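PDB 3K2D: ABC-type metal ion transport system, periplasmic component from Vibrio vulnificus, which binds methionine and is probably the substrate-binding lipoprotein of an ABC-type methionine importer, besides activating Toll-like receptor 2. Local coordinates for residues K64-R69 with P111-N116; P47-D52 with R74-T79. The protein carries 4 engineered substitutions. All coordinates share one frame; numbering follows the deposited sequence.

Contact 1 (K64-R69 with P111-N116); sequences KPYLDR and PNDPTN. With MET (methionine), chain C.
The Y66 ring presents its edge to the carboxylate of D113, with OD2 lying in the ring plane, 3.6 Å from CD2. The two side chains cross at about a right angle, and the ring and carboxylate planes are 69° apart. T115 OG1 sits near the same ring plane, 3.6 Å from Y66 CB, while its methyl group turns to the helix backbone and the ring of P65, with CG2 3.8 Å from P65 CB. Y66 CG lies anti to the backbone N (chi1 -174°), which carries the ring toward the start of helix 114-126, with one face given to the bound methionine. The ligand methyl CE stands over the centre of that face, 3.2 Å from Y66 CG, in a CH-pi arrangement.

Within its own segment, D113 OD2 takes two hydrogen bonds. N116 ND2 donates to its syn lone pair over 2.6 Å, and N116 N reaches it from above the carboxylate plane, a capping bond that makes D113 the N-cap of helix 114-126. With H63 NE2 bonded to N116 OD1, the amide is fixed at both ends, and its ND2 lies 3.6 Å from the ligand SD. Farther out, the R69 chain bends at chi2 and lays a face of its guanidinium on the P114 ring, NE to CG 3.6 Å, while NE pairs with D73.

Two helix starts, 64-74 and 114-126, thus meet at the methionine pocket, and together they line the ligand's thioether end in the cleft of a two-lobed periplasmic binding protein of the NlpA family.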
loop_
_atom_site.group_PDB
_atom_site.type_symbol
_atom_site.label_atom_id
_atom_site.label_comp_id
_atom_site.label_asym_id
_atom_site.label_seq_id
_atom_site.Cartn_x
_atom_site.Cartn_y
_atom_site.Cartn_z
ATOM N N LYS A 64 -3.547 -7.378 4.181
ATOM C CA LYS A 64 -3.328 -8.480 5.108
ATOM C C LYS A 64 -1.940 -9.142 5.062
ATOM O O LYS A 64 -1.307 -9.332 6.109
ATOM C CB LYS A 64 -4.430 -9.529 4.940
ATOM C CG LYS A 64 -4.466 -10.561 6.049
ATOM C CD LYS A 64 -5.770 -11.340 6.026
ATOM C CE LYS A 64 -5.784 -12.435 7.093
ATOM N NZ LYS A 64 -4.960 -13.636 6.751
ATOM N N PRO A 65 -1.439 -9.491 3.860
ATOM C CA PRO A 65 -0.116 -10.123 3.806
ATOM C C PRO A 65 0.910 -9.333 4.591
ATOM O O PRO A 65 1.701 -9.900 5.334
ATOM C CB PRO A 65 0.199 -10.140 2.317
ATOM C CG PRO A 65 -1.148 -10.316 1.697
ATOM C CD PRO A 65 -1.994 -9.336 2.501
ATOM N N TYR A 66 0.880 -8.015 4.434
ATOM C CA TYR A 66 1.823 -7.142 5.114
ATOM C C TYR A 66 1.656 -7.114 6.631
ATOM O O TYR A 66 2.636 -7.108 7.374
ATOM C CB TYR A 66 1.707 -5.727 4.567
ATOM C CG TYR A 66 2.757 -4.805 5.127
ATOM C CD1 TYR A 66 2.567 -4.157 6.342
ATOM C CD2 TYR A 66 3.954 -4.588 4.445
ATOM C CE1 TYR A 66 3.534 -3.315 6.864
ATOM C CE2 TYR A 66 4.924 -3.748 4.959
ATOM C CZ TYR A 66 4.710 -3.116 6.169
ATOM O OH TYR A 66 5.682 -2.288 6.689
ATOM N N LEU A 67 0.412 -7.074 7.083
ATOM C CA LEU A 67 0.114 -7.051 8.505
ATOM C C LEU A 67 0.535 -8.377 9.156
ATOM O O LEU A 67 1.229 -8.381 10.174
ATOM C CB LEU A 67 -1.385 -6.810 8.702
ATOM C CG LEU A 67 -1.987 -7.038 10.089
ATOM C CD1 LEU A 67 -1.423 -6.052 11.097
ATOM C CD2 LEU A 67 -3.502 -6.906 9.969
ATOM N N ASP A 68 0.122 -9.498 8.565
ATOM C CA ASP A 68 0.485 -10.805 9.112
ATOM C C ASP A 68 2.001 -10.943 9.247
ATOM O O ASP A 68 2.510 -11.383 10.278
ATOM C CB ASP A 68 -0.046 -11.941 8.233
ATOM C CG ASP A 68 -1.562 -12.042 8.254
ATOM O OD1 ASP A 68 -2.185 -11.476 9.173
ATOM O OD2 ASP A 68 -2.136 -12.700 7.360
ATOM N N ARG A 69 2.718 -10.552 8.202
ATOM C CA ARG A 69 4.164 -10.650 8.202
ATOM C C ARG A 69 4.779 -9.802 9.304
ATOM O O ARG A 69 5.701 -10.228 9.997
ATOM C CB ARG A 69 4.709 -10.219 6.844
ATOM C CG ARG A 69 6.218 -10.232 6.757
ATOM C CD ARG A 69 6.769 -11.627 6.970
ATOM N NE ARG A 69 8.225 -11.596 7.055
ATOM C CZ ARG A 69 9.019 -12.531 6.553
ATOM N NH1 ARG A 69 8.501 -13.582 5.932
ATOM N NH2 ARG A 69 10.332 -12.396 6.642
ATOM N N PRO A 111 9.888 -3.098 -4.488
ATOM C CA PRO A 111 9.983 -2.846 -3.046
ATOM C C PRO A 111 10.709 -4.002 -2.361
ATOM O O PRO A 111 10.749 -5.111 -2.892
ATOM C CB PRO A 111 8.529 -2.707 -2.617
ATOM C CG PRO A 111 7.776 -3.450 -3.672
ATOM C CD PRO A 111 8.486 -3.085 -4.930
ATOM N N ASN A 112 11.290 -3.746 -1.190
ATOM C CA ASN A 112 12.047 -4.781 -0.499
ATOM C C ASN A 112 11.404 -5.475 0.695
ATOM O O ASN A 112 11.935 -6.476 1.175
ATOM C CB ASN A 112 13.421 -4.248 -0.089
ATOM C CG ASN A 112 13.337 -3.016 0.772
ATOM O OD1 ASN A 112 12.263 -2.627 1.222
ATOM N ND2 ASN A 112 14.482 -2.394 1.013
ATOM N N ASP A 113 10.289 -4.963 1.202
ATOM C CA ASP A 113 9.661 -5.660 2.309
ATOM C C ASP A 113 9.158 -6.958 1.664
ATOM O O ASP A 113 8.738 -6.963 0.511
ATOM C CB ASP A 113 8.527 -4.832 2.917
ATOM C CG ASP A 113 7.512 -4.414 1.907
ATOM O OD1 ASP A 113 7.796 -3.476 1.137
ATOM O OD2 ASP A 113 6.432 -5.030 1.880
ATOM N N PRO A 114 9.207 -8.074 2.401
ATOM C CA PRO A 114 8.786 -9.394 1.917
ATOM C C PRO A 114 7.451 -9.596 1.208
ATOM O O PRO A 114 7.413 -10.260 0.183
ATOM C CB PRO A 114 8.960 -10.295 3.149
ATOM C CG PRO A 114 8.891 -9.365 4.302
ATOM C CD PRO A 114 9.603 -8.132 3.820
ATOM N N THR A 115 6.356 -9.041 1.710
ATOM C CA THR A 115 5.087 -9.262 1.024
ATOM C C THR A 115 4.947 -8.458 -0.252
ATOM O O THR A 115 4.293 -8.902 -1.192
ATOM C CB THR A 115 3.861 -8.970 1.923
ATOM O OG1 THR A 115 3.835 -7.583 2.278
ATOM C CG2 THR A 115 3.912 -9.838 3.181
ATOM N N ASN A 116 5.544 -7.276 -0.307
ATOM C CA ASN A 116 5.440 -6.494 -1.530
ATOM C C ASN A 116 6.512 -6.915 -2.534
ATOM O O ASN A 116 6.379 -6.678 -3.732
ATOM C CB ASN A 116 5.500 -4.997 -1.213
ATOM C CG ASN A 116 4.226 -4.503 -0.535
ATOM O OD1 ASN A 116 3.148 -4.492 -1.139
ATOM N ND2 ASN A 116 4.340 -4.116 0.730
HETATM N N MET C . -0.920 0.568 -0.007
HETATM C CA MET C . -0.042 -0.534 -0.561
HETATM C C MET C . -0.692 -1.043 -1.798
HETATM O O MET C . -1.940 -1.230 -1.801
HETATM C CB MET C . 0.097 -1.740 0.345
HETATM C CG MET C . 0.752 -1.469 1.624
HETATM S SD MET C . 1.331 -2.949 2.376
HETATM C CE MET C . 1.979 -2.036 3.727
HETATM O OXT MET C . 0.024 -1.294 -2.779
#

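Contact 2 (P47-D52 with R74-T79); sequences PNAALD and RDYKLT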
loop_
_atom_site.group_PDB
_atom_site.type_symbol
_atom_site.label_atom_id
_atom_site.label_comp_id
_atom_site.label_asym_id
_atom_site.label_seq_id
_atom_site.Cartn_x
_atom_site.Cartn_y
_atom_site.Cartn_z
ATOM N N PRO A 47 3.525 2.806 11.177
ATOM C CA PRO A 47 2.105 2.732 11.557
ATOM C C PRO A 47 1.689 1.656 12.572
ATOM O O PRO A 47 1.033 1.974 13.561
ATOM C CB PRO A 47 1.406 2.573 10.218
ATOM C CG PRO A 47 2.299 3.388 9.293
ATOM C CD PRO A 47 3.673 2.930 9.715
ATOM N N ASN A 48 2.051 0.395 12.333
ATOM C CA ASN A 48 1.703 -0.673 13.269
ATOM C C ASN A 48 2.427 -0.494 14.595
ATOM O O ASN A 48 1.867 -0.773 15.656
ATOM C CB ASN A 48 2.042 -2.051 12.707
ATOM C CG ASN A 48 1.125 -2.461 11.577
ATOM O OD1 ASN A 48 -0.062 -2.125 11.574
ATOM N ND2 ASN A 48 1.663 -3.200 10.614
ATOM N N ALA A 49 3.674 -0.038 14.543
ATOM C CA ALA A 49 4.433 0.173 15.766
ATOM C C ALA A 49 3.753 1.251 16.599
ATOM O O ALA A 49 3.676 1.142 17.818
ATOM C CB ALA A 49 5.869 0.582 15.441
ATOM N N ALA A 50 3.253 2.291 15.941
ATOM C CA ALA A 50 2.587 3.369 16.661
ATOM C C ALA A 50 1.292 2.854 17.276
ATOM O O ALA A 50 0.968 3.159 18.430
ATOM C CB ALA A 50 2.290 4.539 15.721
ATOM N N LEU A 51 0.561 2.071 16.489
ATOM C CA LEU A 51 -0.701 1.508 16.929
ATOM C C LEU A 51 -0.467 0.625 18.157
ATOM O O LEU A 51 -1.115 0.792 19.195
ATOM C CB LEU A 51 -1.327 0.698 15.789
ATOM C CG LEU A 51 -2.636 -0.040 16.094
ATOM C CD1 LEU A 51 -3.618 0.903 16.756
ATOM C CD2 LEU A 51 -3.223 -0.614 14.807
ATOM N N ASP A 52 0.474 -0.303 18.029
ATOM C CA ASP A 52 0.817 -1.223 19.102
ATOM C C ASP A 52 1.306 -0.499 20.358
ATOM O O ASP A 52 0.946 -0.880 21.469
ATOM C CB ASP A 52 1.889 -2.197 18.611
ATOM C CG ASP A 52 2.196 -3.287 19.619
ATOM O OD1 ASP A 52 1.305 -4.117 19.893
ATOM O OD2 ASP A 52 3.331 -3.311 20.136
ATOM N N ARG A 74 7.325 -8.985 14.654
ATOM C CA ARG A 74 7.434 -8.117 15.821
ATOM C C ARG A 74 6.451 -8.423 16.948
ATOM O O ARG A 74 6.588 -7.885 18.043
ATOM C CB ARG A 74 7.282 -6.651 15.394
ATOM C CG ARG A 74 7.774 -6.380 13.981
ATOM C CD ARG A 74 8.723 -5.201 13.888
ATOM N NE ARG A 74 10.004 -5.439 14.544
ATOM C CZ ARG A 74 11.169 -4.963 14.107
ATOM N NH1 ARG A 74 11.225 -4.226 13.002
ATOM N NH2 ARG A 74 12.284 -5.203 14.785
ATOM N N ASP A 75 5.466 -9.276 16.680
ATOM C CA ASP A 75 4.475 -9.632 17.687
ATOM C C ASP A 75 3.640 -8.459 18.168
ATOM O O ASP A 75 3.620 -8.164 19.359
ATOM N N TYR A 76 2.922 -7.809 17.256
ATOM C CA TYR A 76 2.122 -6.638 17.609
ATOM C C TYR A 76 0.704 -6.786 18.198
ATOM O O TYR A 76 0.212 -5.846 18.835
ATOM C CB TYR A 76 2.046 -5.688 16.409
ATOM C CG TYR A 76 3.337 -4.980 16.055
ATOM C CD1 TYR A 76 4.162 -4.431 17.043
ATOM C CD2 TYR A 76 3.698 -4.790 14.721
ATOM C CE1 TYR A 76 5.306 -3.708 16.702
ATOM C CE2 TYR A 76 4.830 -4.072 14.374
ATOM C CZ TYR A 76 5.630 -3.532 15.362
ATOM O OH TYR A 76 6.739 -2.804 15.000
ATOM N N LYS A 77 0.023 -7.906 17.992
ATOM C CA LYS A 77 -1.340 -8.051 18.553
ATOM C C LYS A 77 -2.323 -6.999 18.007
ATOM O O LYS A 77 -2.707 -6.061 18.699
ATOM C CB LYS A 77 -1.311 -7.944 20.087
ATOM C CG LYS A 77 -0.191 -8.726 20.736
ATOM C CD LYS A 77 -0.683 -9.680 21.818
ATOM C CE LYS A 77 -1.336 -8.938 22.968
ATOM N NZ LYS A 77 -1.634 -9.862 24.104
ATOM N N LEU A 78 -2.743 -7.179 16.764
ATOM C CA LEU A 78 -3.651 -6.241 16.130
ATOM C C LEU A 78 -4.798 -7.007 15.512
ATOM O O LEU A 78 -4.704 -8.210 15.312
ATOM C CB LEU A 78 -2.897 -5.468 15.049
ATOM C CG LEU A 78 -1.583 -4.878 15.557
ATOM C CD1 LEU A 78 -0.769 -4.313 14.395
ATOM C CD2 LEU A 78 -1.883 -3.808 16.592
ATOM N N THR A 79 -5.882 -6.313 15.201
ATOM C CA THR A 79 -7.019 -6.975 14.597
ATOM C C THR A 79 -7.557 -6.130 13.459
ATOM O O THR A 79 -7.637 -4.902 13.576
ATOM C CB THR A 79 -8.160 -7.191 15.619
ATOM O OG1 THR A 79 -7.644 -7.832 16.787
ATOM C CG2 THR A 79 -9.243 -8.066 15.030
#
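N48, in the first turn of helix 47-53, reaches both Y76 and L78. Its CB rests against the Y76 ring, 3.8 Å from CD2, and its amide crosses the end of L78 obliquely, with OD1 3.6 Å from CD1. That oxygen is the acceptor for Q62 NE2 and N59 ND2, so the polar end of N48 is bound to the strand 58-63 region while its flank serves as an apolar surface.

At A49 the backbone itself does much of the packing. The N of A49 and the C of N48 lie over one face of Y76, and A49 CB meets the phenol end, 3.5 Å from OH. R74 CB lies toward the rim of the opposite face, so the ring sits between the helix backbone and the residue that ends the neighbouring helix.

One turn on from N48, L51 points its side chain at L78. With CG anti to the backbone N (chi1 177°), its branch slides past the leucine in the opposite direction, CG to CD2 3.9 Å. V205 of strand 202-207 touches both leucines, extending this apolar patch onto the sheet.

D52 closes the segment by crossing Y76 at about a right angle, its CB 3.6 Å from CD1. The carboxylate lies at the edge of the ring, but its exact placement is doubtful because the model brings it too close to the backbone of Y76.

Helix 47-53 is thereby packed on the turn between helix 64-74 and edge strand 78-83. D75, with positive phi, ends that helix, and the arrangement is helix-on-sheet packing in one alpha/beta lobe of the binding-protein fold.

In the fold
Helix 64-74 ties the two contacts together: contact 1 uses its first turns, and contact 2 begins at its last residue and runs into strand 78-83. L67, on the helix of contact 1, packs on L78 of contact 2, CD1 to CD1 3.8 Å. Contact 1 lies nearer the middle of the chain, about 10 Å from its centre against about 17 Å for contact 2, and is the one that holds pocket residues. Its chemistry sets an aromatic face against the ligand and the ring edge against a carboxylate held by an asparagine. Both are partly buried; contact 2, farther from the centre of the chain, relies on leucine and tyrosine packing against helix and sheet.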